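Local coordinates for filamentation induced by cAMP protein Fic (Desulfovibrio alaskensis, PDB 4RGL) that belongs to the Fic/DOC family, its largely helical Fic portion being followed by a small C-terminal domain of the helix-turn-helix class, at residues 20-25 and 243-248; 93-98 and 193-198; 126-131 and 142-147; 310-315 and 325-330. All coordinates share one frame; numbering follows the deposited sequence.

Interactions 1 to 3 belong to the helical Fic body, whereas interaction 4 lies in the small C-terminal domain, on the other side of the chain's centre from interaction 3. Along the chain the first three are nested: 20-25 with 243-248 encloses 93-98 with 193-198, which in turn encloses 126-131 with 142-147; interaction 4 follows in series. Interactions 1 and 2, with centres about 21 Å apart, touch through Gln197 of helix 189-202, which packs on Met244 and Leu248. Interaction 3 is separate, its nearest atoms about 9 Å from interaction 2, and the centres of interactions 3 and 4 are about 68 Å apart. The protein is thus a compact helical unit with a distant terminal module.

Interaction 1: residues 20-25 and 243-248; sequences NLVAEI and FMLGAL
Leu21 turns toward helix 238-257 and lays its CD1 methyl against CB of Leu245 at 3.8 Å, while its CD2 lies 4.0 Å from CA of Gly246, the two side chains Leu21 and Leu245 meeting at a slant. One residue on, Val22 adds a looser contact, its CG2 4.2 Å from CD1 of Leu245. The helices run nearly parallel here, with local axes 9.7 Å apart and inclined by 21°, and the N-terminal helix 16-32 lies along a late helix of the Fic body through a thin aliphatic seam. Glu24 makes no contact with 243-248 but forms a salt bridge with Arg253, further along helix 238-257. Ile25, one turn after Leu21, has CG1 anti to its carbonyl carbon (chi1 -64°) and the chain extended beyond, which sends CD1 across the Leu245 side chain at about a right angle. That methyl lies 3.9 Å from Leu245 CD2 and also reaches CB of Leu248; Ile25 and Leu245 both pack further onto Leu169 of helix 168-182.

Interaction 2: residues 93-98 and 193-198; sequences ATYEAM and GRLWQT
Tyr95 and Leu195 have the closest pair of CA atoms between the segments, 7.4 Å apart. Segment 93-98 comes from helix 82-95 and contains a type I turn from Tyr95 to Met98, whereas 193-198 is continuous helix. The Leu195 side chain lies between them. With CG anti to its backbone N (chi1 173°), its branches are divided: CD1 sits over one face of the Tyr95 ring, 3.6 Å from the centroid and only 11° off the normal, a well-centred CH-pi contact, while CD2 meets CG2 of Thr94 at 3.7 Å. At the end of the turn, selenomethionine Met98 bends at its last torsion; its SE is 4.1 Å from Leu195 CD1, and its CE lies 3.9 Å from CG2 of Thr198, whose side chain it meets nearly perpendicularly. The hydroxyl of Thr198 is turned back along its own helix, where OG1 donates to Arg194 O at 2.9 Å, and CG2 is left on the Met98 side; the backbone N of Thr198 reaches the same oxygen from the opposite face of the carbonyl plane. Arg194 closes the Fic signature sequence, and its salt bridge to Glu60 is consistent with the arrangement in auto-inhibited Fic proteins. Helix 42-59 packs on Tyr95, helix 106-117 touches Thr94, and Gln197 of helix 189-202 meets helix 238-257.

Interaction 3: residues 126-131 and 142-147; sequences RYRSGG and HMAPPA
The Arg128 guanidinium overlaps the main chain of 142-147 end-on, with the carbonyl oxygen of Pro145 in its plane at the NH1-NH2 edge. NH2 to Pro145 O measures 2.6 Å with 155° at the hydrogen, and NH1 reaches the same oxygen at 3.0 Å along a more bent path of 135°. The second N-H of NH1 turns back to its own segment and bonds Gly130 O at 2.9 Å, again close to the guanidinium plane. This side chain starts with CG between the backbone N and the carbonyl carbon (chi1 52°) and then runs out fully extended, which carries the charged end toward 142-147. NE donates to His183 O and NH2 also to Ile182 O, so all its N-H groups have carbonyl partners and the buried guanidinium should be fixed in rotation. Segment 126-131 leads into the hairpin 133-134/142-143, which probably corresponds to the flap of Fic proteins, and 142-147 begins with its second strand; Arg128 thereby ties the base of that hairpin to the start of the HPF signature at His183. Ala144 sets its CB obliquely beside the guanidinium, 3.5 Å from NH2. Ala147 points its methyl at the loop backbone, where CB lies 3.3 Å from Arg128 O and 3.5 Å from Gly130 O. At the exposed margin, selenomethionine Met143 brings CE to 4.4 Å from Gly131 C.

Interaction 4: residues 310-315 and 325-330; sequences EWIERT and QRYRLT
Glu313 and Arg328, a hydrogen-bonded antiparallel pair, cross obliquely on one face of the hairpin, their carboxylate and guanidinium planes 44° apart. OE2 of Glu313 forms a salt bridge with NH1 of Arg328 at 2.8 Å, while Glu313 CG rests over one face of the guanidinium, toward its rim. Both chains rise from CG positions between the backbone N and the carbonyl carbon and then extend, which carries them toward each other over the strands. Beneath them Glu313 N bonds Arg328 O at 3.0 Å and Arg328 N bonds Glu313 O at 3.1 Å. On the other face, Arg314 and Tyr327 run side by side in the same direction, Arg314 CG 3.7 Å from Tyr327 CE1. The Gln325 side chain, its NE2 bonded to Pro320 O, crosses that of Arg314 at about a right angle, yet its amide plane is only 14° from the guanidinium. Ile312 stands across Tyr327, CG1 to CB 3.6 Å, and turns CD1 to Leu329 CD2 at 3.7 Å. The hairpin resembles the wing of a winged helix-turn-helix domain: Ile312 and Tyr327 pack on helices 267-276 and 295-308, while strand 281-282 pairs with the other edge of 326-329.

Interaction 1: residues 20-25 and 243-248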
loop_
_atom_site.group_PDB
_atom_site.type_symbol
_atom_site.label_atom_id
_atom_site.label_comp_id
_atom_site.label_asym_id
_atom_site.label_seq_id
_atom_site.Cartn_x
_atom_site.Cartn_y
_atom_site.Cartn_z
ATOM N N ASN A 20 -24.017 -5.095 -5.488
ATOM C CA ASN A 20 -23.691 -6.012 -4.392
ATOM C C ASN A 20 -22.235 -5.815 -3.929
ATOM O O ASN A 20 -21.952 -5.888 -2.726
ATOM C CB ASN A 20 -23.930 -7.466 -4.810
ATOM C CG ASN A 20 -25.373 -7.902 -4.680
ATOM O OD1 ASN A 20 -25.781 -8.482 -3.669
ATOM N ND2 ASN A 20 -26.180 -7.609 -5.688
ATOM N N LEU A 21 -21.324 -5.522 -4.876
ATOM C CA LEU A 21 -19.915 -5.264 -4.541
ATOM C C LEU A 21 -19.766 -3.913 -3.853
ATOM O O LEU A 21 -19.049 -3.811 -2.863
ATOM C CB LEU A 21 -19.034 -5.329 -5.794
ATOM C CG LEU A 21 -18.770 -6.737 -6.341
ATOM C CD1 LEU A 21 -18.191 -6.681 -7.726
ATOM C CD2 LEU A 21 -17.855 -7.535 -5.404
ATOM N N VAL A 22 -20.523 -2.894 -4.322
ATOM C CA VAL A 22 -20.525 -1.564 -3.703
ATOM C C VAL A 22 -21.088 -1.668 -2.274
ATOM O O VAL A 22 -20.503 -1.118 -1.339
ATOM C CB VAL A 22 -21.323 -0.536 -4.561
ATOM C CG1 VAL A 22 -21.502 0.784 -3.818
ATOM C CG2 VAL A 22 -20.644 -0.308 -5.910
ATOM N N ALA A 23 -22.167 -2.452 -2.099
ATOM C CA ALA A 23 -22.778 -2.667 -0.796
ATOM C C ALA A 23 -21.806 -3.336 0.161
ATOM O O ALA A 23 -21.701 -2.920 1.319
ATOM C CB ALA A 23 -24.030 -3.514 -0.941
ATOM N N GLU A 24 -21.082 -4.370 -0.312
ATOM C CA GLU A 24 -20.164 -5.100 0.549
ATOM C C GLU A 24 -18.935 -4.230 0.891
ATOM O O GLU A 24 -18.598 -4.093 2.071
ATOM C CB GLU A 24 -19.734 -6.430 -0.096
ATOM C CG GLU A 24 -18.997 -7.356 0.874
ATOM C CD GLU A 24 -18.617 -8.717 0.314
ATOM O OE1 GLU A 24 -19.179 -9.109 -0.738
ATOM O OE2 GLU A 24 -17.760 -9.393 0.931
ATOM N N ILE A 25 -18.311 -3.579 -0.140
ATOM C CA ILE A 25 -17.163 -2.683 0.081
ATOM C C ILE A 25 -17.552 -1.588 1.077
ATOM O O ILE A 25 -16.874 -1.408 2.088
ATOM C CB ILE A 25 -16.644 -2.074 -1.258
ATOM C CG1 ILE A 25 -16.085 -3.183 -2.196
ATOM C CG2 ILE A 25 -15.584 -0.996 -0.989
ATOM C CD1 ILE A 25 -15.770 -2.710 -3.618
ATOM N N PHE A 243 -14.462 -6.937 -12.038
ATOM C CA PHE A 243 -13.180 -7.514 -11.637
ATOM C C PHE A 243 -12.496 -6.643 -10.609
ATOM O O PHE A 243 -12.048 -7.150 -9.577
ATOM C CB PHE A 243 -12.255 -7.711 -12.857
ATOM C CG PHE A 243 -10.915 -8.337 -12.511
ATOM C CD1 PHE A 243 -10.755 -9.720 -12.504
ATOM C CD2 PHE A 243 -9.825 -7.543 -12.158
ATOM C CE1 PHE A 243 -9.527 -10.297 -12.159
ATOM C CE2 PHE A 243 -8.607 -8.123 -11.789
ATOM C CZ PHE A 243 -8.465 -9.497 -11.797
HETATM N N MSE A 244 -12.383 -5.324 -10.893
HETATM C CA MSE A 244 -11.672 -4.403 -10.017
HETATM C C MSE A 244 -12.392 -4.245 -8.670
HETATM O O MSE A 244 -11.745 -4.354 -7.625
HETATM C CB MSE A 244 -11.497 -3.046 -10.685
HETATM C CG MSE A 244 -10.414 -2.192 -10.027
HETATM SE SE MSE A 244 -8.683 -3.113 -9.943
HETATM C CE MSE A 244 -8.457 -3.495 -11.824
ATOM N N LEU A 245 -13.744 -4.022 -8.686
ATOM C CA LEU A 245 -14.519 -3.932 -7.433
ATOM C C LEU A 245 -14.411 -5.230 -6.651
ATOM O O LEU A 245 -14.379 -5.209 -5.419
ATOM C CB LEU A 245 -15.998 -3.597 -7.703
ATOM C CG LEU A 245 -16.292 -2.174 -8.206
ATOM C CD1 LEU A 245 -17.767 -2.005 -8.506
ATOM C CD2 LEU A 245 -15.842 -1.127 -7.199
ATOM N N GLY A 246 -14.294 -6.349 -7.374
ATOM C CA GLY A 246 -14.075 -7.653 -6.767
ATOM C C GLY A 246 -12.734 -7.725 -6.071
ATOM O O GLY A 246 -12.665 -8.051 -4.880
ATOM N N ALA A 247 -11.658 -7.308 -6.786
ATOM C CA ALA A 247 -10.304 -7.262 -6.232
ATOM C C ALA A 247 -10.235 -6.318 -5.025
ATOM O O ALA A 247 -9.658 -6.680 -3.993
ATOM C CB ALA A 247 -9.317 -6.817 -7.303
ATOM N N LEU A 248 -10.873 -5.118 -5.139
ATOM C CA LEU A 248 -10.906 -4.121 -4.060
ATOM C C LEU A 248 -11.603 -4.668 -2.835
ATOM O O LEU A 248 -11.107 -4.494 -1.722
ATOM C CB LEU A 248 -11.601 -2.842 -4.535
ATOM C CG LEU A 248 -10.760 -1.944 -5.433
ATOM C CD1 LEU A 248 -11.630 -1.031 -6.256
ATOM C CD2 LEU A 248 -9.755 -1.152 -4.621
#

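Interaction 2: residues 93-98 and 193-198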
loop_
_atom_site.group_PDB
_atom_site.type_symbol
_atom_site.label_atom_id
_atom_site.label_comp_id
_atom_site.label_asym_id
_atom_site.label_seq_id
_atom_site.Cartn_x
_atom_site.Cartn_y
_atom_site.Cartn_z
ATOM N N ALA A 93 8.462 8.146 -3.975
ATOM C CA ALA A 93 8.388 9.599 -3.995
ATOM C C ALA A 93 7.047 10.082 -4.580
ATOM O O ALA A 93 6.472 11.060 -4.086
ATOM C CB ALA A 93 9.542 10.163 -4.802
ATOM N N THR A 94 6.528 9.361 -5.598
ATOM C CA THR A 94 5.300 9.737 -6.298
ATOM C C THR A 94 4.066 9.519 -5.397
ATOM O O THR A 94 3.230 10.417 -5.276
ATOM C CB THR A 94 5.179 8.940 -7.610
ATOM O OG1 THR A 94 6.412 9.029 -8.320
ATOM C CG2 THR A 94 4.041 9.432 -8.488
ATOM N N TYR A 95 3.958 8.327 -4.759
ATOM C CA TYR A 95 2.803 8.005 -3.902
ATOM C C TYR A 95 2.750 8.911 -2.659
ATOM O O TYR A 95 1.661 9.219 -2.175
ATOM C CB TYR A 95 2.830 6.529 -3.475
ATOM C CG TYR A 95 2.276 5.585 -4.522
ATOM C CD1 TYR A 95 3.085 5.093 -5.544
ATOM C CD2 TYR A 95 0.957 5.142 -4.464
ATOM C CE1 TYR A 95 2.582 4.220 -6.512
ATOM C CE2 TYR A 95 0.446 4.254 -5.415
ATOM C CZ TYR A 95 1.259 3.806 -6.446
ATOM O OH TYR A 95 0.760 2.955 -7.400
ATOM N N GLU A 96 3.919 9.361 -2.158
ATOM C CA GLU A 96 3.956 10.223 -0.973
ATOM C C GLU A 96 3.471 11.649 -1.302
ATOM O O GLU A 96 3.179 12.418 -0.389
ATOM C CB GLU A 96 5.374 10.269 -0.365
ATOM C CG GLU A 96 5.831 8.946 0.240
ATOM C CD GLU A 96 4.925 8.376 1.317
ATOM O OE1 GLU A 96 4.667 9.084 2.317
ATOM O OE2 GLU A 96 4.542 7.188 1.198
ATOM N N ALA A 97 3.327 11.974 -2.597
ATOM C CA ALA A 97 2.919 13.319 -3.017
ATOM C C ALA A 97 1.431 13.359 -3.483
ATOM O O ALA A 97 1.004 14.350 -4.085
ATOM C CB ALA A 97 3.826 13.807 -4.137
HETATM N N MSE A 98 0.633 12.322 -3.128
HETATM C CA MSE A 98 -0.776 12.240 -3.554
HETATM C C MSE A 98 -1.623 13.321 -2.909
HETATM O O MSE A 98 -2.621 13.742 -3.496
HETATM C CB MSE A 98 -1.365 10.872 -3.230
HETATM C CG MSE A 98 -0.739 9.744 -4.020
HETATM SE SE MSE A 98 -1.682 8.078 -3.775
HETATM C CE MSE A 98 -2.994 8.383 -4.790
ATOM N N GLY A 193 -1.940 4.209 -14.165
ATOM C CA GLY A 193 -3.311 3.736 -14.056
ATOM C C GLY A 193 -3.670 3.359 -12.635
ATOM O O GLY A 193 -4.642 3.880 -12.074
ATOM N N ARG A 194 -2.818 2.517 -11.999
ATOM C CA ARG A 194 -3.019 2.072 -10.615
ATOM C C ARG A 194 -2.866 3.229 -9.643
ATOM O O ARG A 194 -3.596 3.296 -8.647
ATOM C CB ARG A 194 -2.037 0.957 -10.264
ATOM C CG ARG A 194 -2.200 -0.240 -11.150
ATOM C CD ARG A 194 -1.156 -1.277 -10.917
ATOM N NE ARG A 194 -0.968 -2.080 -12.117
ATOM C CZ ARG A 194 0.044 -1.920 -12.956
ATOM N NH1 ARG A 194 1.046 -1.114 -12.646
ATOM N NH2 ARG A 194 0.114 -2.643 -14.061
ATOM N N LEU A 195 -1.943 4.170 -9.940
ATOM C CA LEU A 195 -1.738 5.335 -9.094
ATOM C C LEU A 195 -2.980 6.203 -9.067
ATOM O O LEU A 195 -3.445 6.580 -7.986
ATOM C CB LEU A 195 -0.531 6.154 -9.578
ATOM C CG LEU A 195 -0.308 7.507 -8.851
ATOM C CD1 LEU A 195 0.106 7.293 -7.392
ATOM C CD2 LEU A 195 0.718 8.337 -9.568
ATOM N N TRP A 196 -3.541 6.512 -10.249
ATOM C CA TRP A 196 -4.668 7.424 -10.335
ATOM C C TRP A 196 -5.946 6.773 -9.795
ATOM O O TRP A 196 -6.763 7.467 -9.192
ATOM C CB TRP A 196 -4.868 7.917 -11.768
ATOM C CG TRP A 196 -4.927 9.415 -11.866
ATOM C CD1 TRP A 196 -5.999 10.168 -12.241
ATOM C CD2 TRP A 196 -3.946 10.337 -11.371
ATOM N NE1 TRP A 196 -5.698 11.504 -12.133
ATOM C CE2 TRP A 196 -4.461 11.637 -11.557
ATOM C CE3 TRP A 196 -2.661 10.191 -10.811
ATOM C CZ2 TRP A 196 -3.734 12.782 -11.228
ATOM C CZ3 TRP A 196 -1.959 11.325 -10.449
ATOM C CH2 TRP A 196 -2.484 12.602 -10.671
ATOM N N GLN A 197 -6.063 5.433 -9.893
ATOM C CA GLN A 197 -7.189 4.743 -9.269
ATOM C C GLN A 197 -7.126 4.909 -7.736
ATOM O O GLN A 197 -8.128 5.262 -7.116
ATOM C CB GLN A 197 -7.221 3.265 -9.655
ATOM C CG GLN A 197 -8.356 2.508 -8.967
ATOM C CD GLN A 197 -8.416 1.074 -9.366
ATOM O OE1 GLN A 197 -8.589 0.740 -10.539
ATOM N NE2 GLN A 197 -8.454 0.194 -8.375
ATOM N N THR A 198 -5.915 4.763 -7.152
ATOM C CA THR A 198 -5.693 4.991 -5.722
ATOM C C THR A 198 -6.017 6.456 -5.356
ATOM O O THR A 198 -6.557 6.717 -4.278
ATOM C CB THR A 198 -4.240 4.630 -5.342
ATOM O OG1 THR A 198 -3.951 3.303 -5.783
ATOM C CG2 THR A 198 -3.985 4.742 -3.851
#

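Interaction 3: residues 126-131 and 142-147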
loop_
_atom_site.group_PDB
_atom_site.type_symbol
_atom_site.label_atom_id
_atom_site.label_comp_id
_atom_site.label_asym_id
_atom_site.label_seq_id
_atom_site.Cartn_x
_atom_site.Cartn_y
_atom_site.Cartn_z
ATOM N N ARG A 126 4.504 14.914 -19.640
ATOM C CA ARG A 126 3.843 15.332 -20.879
ATOM C C ARG A 126 3.372 14.119 -21.640
ATOM O O ARG A 126 3.884 13.014 -21.419
ATOM C CB ARG A 126 4.794 16.190 -21.757
ATOM C CG ARG A 126 6.145 15.533 -22.035
ATOM C CD ARG A 126 7.078 16.468 -22.782
ATOM N NE ARG A 126 8.459 15.980 -22.770
ATOM C CZ ARG A 126 9.341 16.272 -21.814
ATOM N NH1 ARG A 126 8.990 17.052 -20.795
ATOM N NH2 ARG A 126 10.575 15.789 -21.869
ATOM N N TYR A 127 2.397 14.295 -22.531
ATOM C CA TYR A 127 1.887 13.179 -23.312
ATOM C C TYR A 127 2.857 12.825 -24.431
ATOM O O TYR A 127 3.657 13.670 -24.850
ATOM C CB TYR A 127 0.492 13.492 -23.879
ATOM C CG TYR A 127 -0.543 13.780 -22.809
ATOM C CD1 TYR A 127 -0.624 12.997 -21.658
ATOM C CD2 TYR A 127 -1.522 14.751 -23.002
ATOM C CE1 TYR A 127 -1.597 13.232 -20.688
ATOM C CE2 TYR A 127 -2.507 14.990 -22.043
ATOM C CZ TYR A 127 -2.543 14.225 -20.887
ATOM O OH TYR A 127 -3.506 14.464 -19.933
ATOM N N ARG A 128 2.845 11.554 -24.858
ATOM C CA ARG A 128 3.730 11.050 -25.909
ATOM C C ARG A 128 3.541 11.824 -27.215
ATOM O O ARG A 128 2.415 12.208 -27.555
ATOM C CB ARG A 128 3.484 9.556 -26.143
ATOM C CG ARG A 128 2.028 9.221 -26.379
ATOM C CD ARG A 128 1.804 7.746 -26.455
ATOM N NE ARG A 128 0.380 7.416 -26.467
ATOM C CZ ARG A 128 -0.346 7.303 -27.573
ATOM N NH1 ARG A 128 0.207 7.509 -28.762
ATOM N NH2 ARG A 128 -1.631 6.992 -27.499
ATOM N N SER A 129 4.643 12.071 -27.932
ATOM C CA SER A 129 4.600 12.774 -29.208
ATOM C C SER A 129 4.350 11.799 -30.349
ATOM O O SER A 129 3.972 12.216 -31.455
ATOM C CB SER A 129 5.902 13.533 -29.442
ATOM O OG SER A 129 7.013 12.654 -29.440
ATOM N N GLY A 130 4.544 10.509 -30.075
ATOM C CA GLY A 130 4.370 9.467 -31.068
ATOM C C GLY A 130 3.505 8.321 -30.600
ATOM O O GLY A 130 2.880 8.393 -29.532
ATOM N N GLY A 131 3.440 7.274 -31.415
ATOM C CA GLY A 131 2.673 6.082 -31.100
ATOM C C GLY A 131 3.323 5.236 -30.029
ATOM O O GLY A 131 4.511 5.400 -29.733
ATOM N N HIS A 142 -0.790 -4.476 -29.582
ATOM C CA HIS A 142 -1.498 -3.616 -30.528
ATOM C C HIS A 142 -1.161 -2.154 -30.231
ATOM O O HIS A 142 -0.602 -1.855 -29.169
ATOM C CB HIS A 142 -3.021 -3.864 -30.480
ATOM C CG HIS A 142 -3.664 -3.428 -29.210
ATOM N ND1 HIS A 142 -3.666 -4.236 -28.091
ATOM C CD2 HIS A 142 -4.325 -2.282 -28.925
ATOM C CE1 HIS A 142 -4.306 -3.552 -27.156
ATOM N NE2 HIS A 142 -4.729 -2.374 -27.616
HETATM N N MSE A 143 -1.426 -1.255 -31.185
HETATM C CA MSE A 143 -1.037 0.146 -31.041
HETATM C C MSE A 143 -2.111 0.951 -30.323
HETATM O O MSE A 143 -3.305 0.725 -30.540
HETATM C CB MSE A 143 -0.741 0.773 -32.418
HETATM C CG MSE A 143 0.254 -0.027 -33.250
HETATM SE SE MSE A 143 1.904 -0.446 -32.306
HETATM C CE MSE A 143 2.546 1.352 -31.980
ATOM N N ALA A 144 -1.685 1.926 -29.490
ATOM C CA ALA A 144 -2.600 2.856 -28.812
ATOM C C ALA A 144 -3.096 3.940 -29.795
ATOM O O ALA A 144 -2.580 4.038 -30.909
ATOM C CB ALA A 144 -1.899 3.502 -27.621
ATOM N N PRO A 145 -4.090 4.780 -29.408
ATOM C CA PRO A 145 -4.555 5.833 -30.338
ATOM C C PRO A 145 -3.413 6.789 -30.760
ATOM O O PRO A 145 -2.455 6.988 -30.004
ATOM C CB PRO A 145 -5.626 6.574 -29.525
ATOM C CG PRO A 145 -6.068 5.597 -28.493
ATOM C CD PRO A 145 -4.863 4.788 -28.148
ATOM N N PRO A 146 -3.498 7.403 -31.973
ATOM C CA PRO A 146 -2.437 8.338 -32.391
ATOM C C PRO A 146 -2.190 9.425 -31.341
ATOM O O PRO A 146 -3.117 9.832 -30.640
ATOM C CB PRO A 146 -2.981 8.929 -33.691
ATOM C CG PRO A 146 -3.909 7.909 -34.209
ATOM C CD PRO A 146 -4.545 7.278 -33.006
ATOM N N ALA A 147 -0.935 9.898 -31.237
ATOM C CA ALA A 147 -0.529 10.876 -30.221
ATOM C C ALA A 147 -1.347 12.186 -30.305
ATOM O O ALA A 147 -1.574 12.827 -29.278
ATOM C CB ALA A 147 0.940 11.182 -30.360
#

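Interaction 4: residues 310-315 and 325-330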
loop_
_atom_site.group_PDB
_atom_site.type_symbol
_atom_site.label_atom_id
_atom_site.label_comp_id
_atom_site.label_asym_id
_atom_site.label_seq_id
_atom_site.Cartn_x
_atom_site.Cartn_y
_atom_site.Cartn_z
ATOM N N GLU A 310 3.547 -11.465 32.141
ATOM C CA GLU A 310 4.295 -12.636 31.637
ATOM C C GLU A 310 5.331 -12.242 30.535
ATOM O O GLU A 310 5.419 -12.912 29.502
ATOM C CB GLU A 310 3.328 -13.713 31.096
ATOM C CG GLU A 310 2.432 -14.320 32.165
ATOM C CD GLU A 310 1.390 -15.294 31.642
ATOM O OE1 GLU A 310 0.742 -14.977 30.617
ATOM O OE2 GLU A 310 1.146 -16.317 32.319
ATOM N N TRP A 311 6.153 -11.206 30.803
ATOM C CA TRP A 311 7.252 -10.824 29.900
ATOM C C TRP A 311 8.576 -11.365 30.416
ATOM O O TRP A 311 9.489 -11.620 29.631
ATOM C CB TRP A 311 7.335 -9.294 29.744
ATOM C CG TRP A 311 6.129 -8.677 29.113
ATOM C CD1 TRP A 311 5.178 -7.917 29.727
ATOM C CD2 TRP A 311 5.716 -8.809 27.745
ATOM N NE1 TRP A 311 4.216 -7.537 28.819
ATOM C CE2 TRP A 311 4.510 -8.091 27.600
ATOM C CE3 TRP A 311 6.249 -9.475 26.625
ATOM C CZ2 TRP A 311 3.837 -7.997 26.375
ATOM C CZ3 TRP A 311 5.574 -9.394 25.416
ATOM C CH2 TRP A 311 4.386 -8.660 25.297
ATOM N N ILE A 312 8.690 -11.515 31.752
ATOM C CA ILE A 312 9.918 -11.962 32.408
ATOM C C ILE A 312 9.599 -13.106 33.411
ATOM O O ILE A 312 8.502 -13.137 33.983
ATOM C CB ILE A 312 10.616 -10.740 33.121
ATOM C CG1 ILE A 312 12.059 -11.058 33.518
ATOM C CG2 ILE A 312 9.794 -10.219 34.318
ATOM C CD1 ILE A 312 13.018 -11.022 32.398
ATOM N N GLU A 313 10.546 -14.047 33.600
ATOM C CA GLU A 313 10.372 -15.135 34.572
ATOM C C GLU A 313 11.580 -15.209 35.531
ATOM O O GLU A 313 12.623 -14.609 35.260
ATOM C CB GLU A 313 10.158 -16.493 33.862
ATOM C CG GLU A 313 11.368 -16.994 33.085
ATOM C CD GLU A 313 11.181 -18.353 32.437
ATOM O OE1 GLU A 313 10.599 -19.250 33.091
ATOM O OE2 GLU A 313 11.693 -18.547 31.311
ATOM N N ARG A 314 11.429 -15.941 36.648
ATOM C CA ARG A 314 12.482 -16.070 37.651
ATOM C C ARG A 314 13.389 -17.260 37.353
ATOM O O ARG A 314 12.908 -18.323 36.947
ATOM C CB ARG A 314 11.875 -16.211 39.052
ATOM C CG ARG A 314 11.317 -14.910 39.596
ATOM C CD ARG A 314 10.477 -15.136 40.827
ATOM N NE ARG A 314 10.055 -13.874 41.431
ATOM C CZ ARG A 314 9.092 -13.774 42.339
ATOM N NH1 ARG A 314 8.391 -14.845 42.691
ATOM N NH2 ARG A 314 8.775 -12.593 42.853
ATOM N N THR A 315 14.710 -17.089 37.579
ATOM C CA THR A 315 15.695 -18.162 37.409
ATOM C C THR A 315 15.497 -19.213 38.514
ATOM O O THR A 315 15.755 -20.400 38.298
ATOM C CB THR A 315 17.124 -17.574 37.423
ATOM O OG1 THR A 315 17.200 -16.516 36.468
ATOM C CG2 THR A 315 18.195 -18.621 37.125
ATOM N N GLN A 325 18.282 -14.132 43.495
ATOM C CA GLN A 325 17.231 -14.119 42.475
ATOM C C GLN A 325 17.680 -13.353 41.222
ATOM O O GLN A 325 18.161 -12.220 41.325
ATOM C CB GLN A 325 15.933 -13.495 43.043
ATOM C CG GLN A 325 14.725 -13.582 42.098
ATOM C CD GLN A 325 14.232 -15.000 41.939
ATOM O OE1 GLN A 325 14.629 -15.726 41.022
ATOM N NE2 GLN A 325 13.352 -15.423 42.833
ATOM N N ARG A 326 17.526 -13.983 40.039
ATOM C CA ARG A 326 17.843 -13.355 38.750
ATOM C C ARG A 326 16.647 -13.513 37.798
ATOM O O ARG A 326 15.691 -14.218 38.135
ATOM C CB ARG A 326 19.125 -13.962 38.144
ATOM C CG ARG A 326 20.328 -13.916 39.105
ATOM C CD ARG A 326 21.611 -14.365 38.447
ATOM N NE ARG A 326 22.105 -13.375 37.494
ATOM C CZ ARG A 326 22.967 -12.410 37.807
ATOM N NH1 ARG A 326 23.449 -12.317 39.043
ATOM N NH2 ARG A 326 23.366 -11.545 36.886
ATOM N N TYR A 327 16.650 -12.793 36.650
ATOM C CA TYR A 327 15.479 -12.773 35.764
ATOM C C TYR A 327 15.871 -12.987 34.278
ATOM O O TYR A 327 16.806 -12.352 33.782
ATOM C CB TYR A 327 14.713 -11.442 35.923
ATOM C CG TYR A 327 14.258 -11.178 37.344
ATOM C CD1 TYR A 327 13.052 -11.686 37.816
ATOM C CD2 TYR A 327 15.055 -10.458 38.231
ATOM C CE1 TYR A 327 12.647 -11.482 39.136
ATOM C CE2 TYR A 327 14.665 -10.255 39.554
ATOM C CZ TYR A 327 13.457 -10.764 40.002
ATOM O OH TYR A 327 13.064 -10.559 41.302
ATOM N N ARG A 328 15.113 -13.865 33.568
ATOM C CA ARG A 328 15.330 -14.173 32.136
ATOM C C ARG A 328 14.005 -14.031 31.342
ATOM O O ARG A 328 12.931 -14.304 31.882
ATOM C CB ARG A 328 15.922 -15.596 31.964
ATOM C CG ARG A 328 15.171 -16.682 32.745
ATOM C CD ARG A 328 15.906 -18.007 32.718
ATOM N NE ARG A 328 15.369 -18.944 33.708
ATOM C CZ ARG A 328 14.436 -19.852 33.440
ATOM N NH1 ARG A 328 13.960 -19.979 32.209
ATOM N NH2 ARG A 328 13.994 -20.659 34.396
ATOM N N LEU A 329 14.088 -13.539 30.079
ATOM C CA LEU A 329 12.892 -13.273 29.252
ATOM C C LEU A 329 12.187 -14.580 28.805
ATOM O O LEU A 329 12.822 -15.636 28.723
ATOM C CB LEU A 329 13.268 -12.436 28.004
ATOM C CG LEU A 329 13.642 -10.961 28.258
ATOM C CD1 LEU A 329 14.157 -10.311 27.002
ATOM C CD2 LEU A 329 12.458 -10.178 28.794
ATOM N N THR A 330 10.870 -14.481 28.491
ATOM C CA THR A 330 10.066 -15.607 27.990
ATOM C C THR A 330 9.657 -15.344 26.523
ATOM O O THR A 330 10.478 -15.496 25.614
ATOM C CB THR A 330 8.826 -15.833 28.893
ATOM O OG1 THR A 330 8.113 -14.599 29.030
ATOM C CG2 THR A 330 9.192 -16.364 30.252
#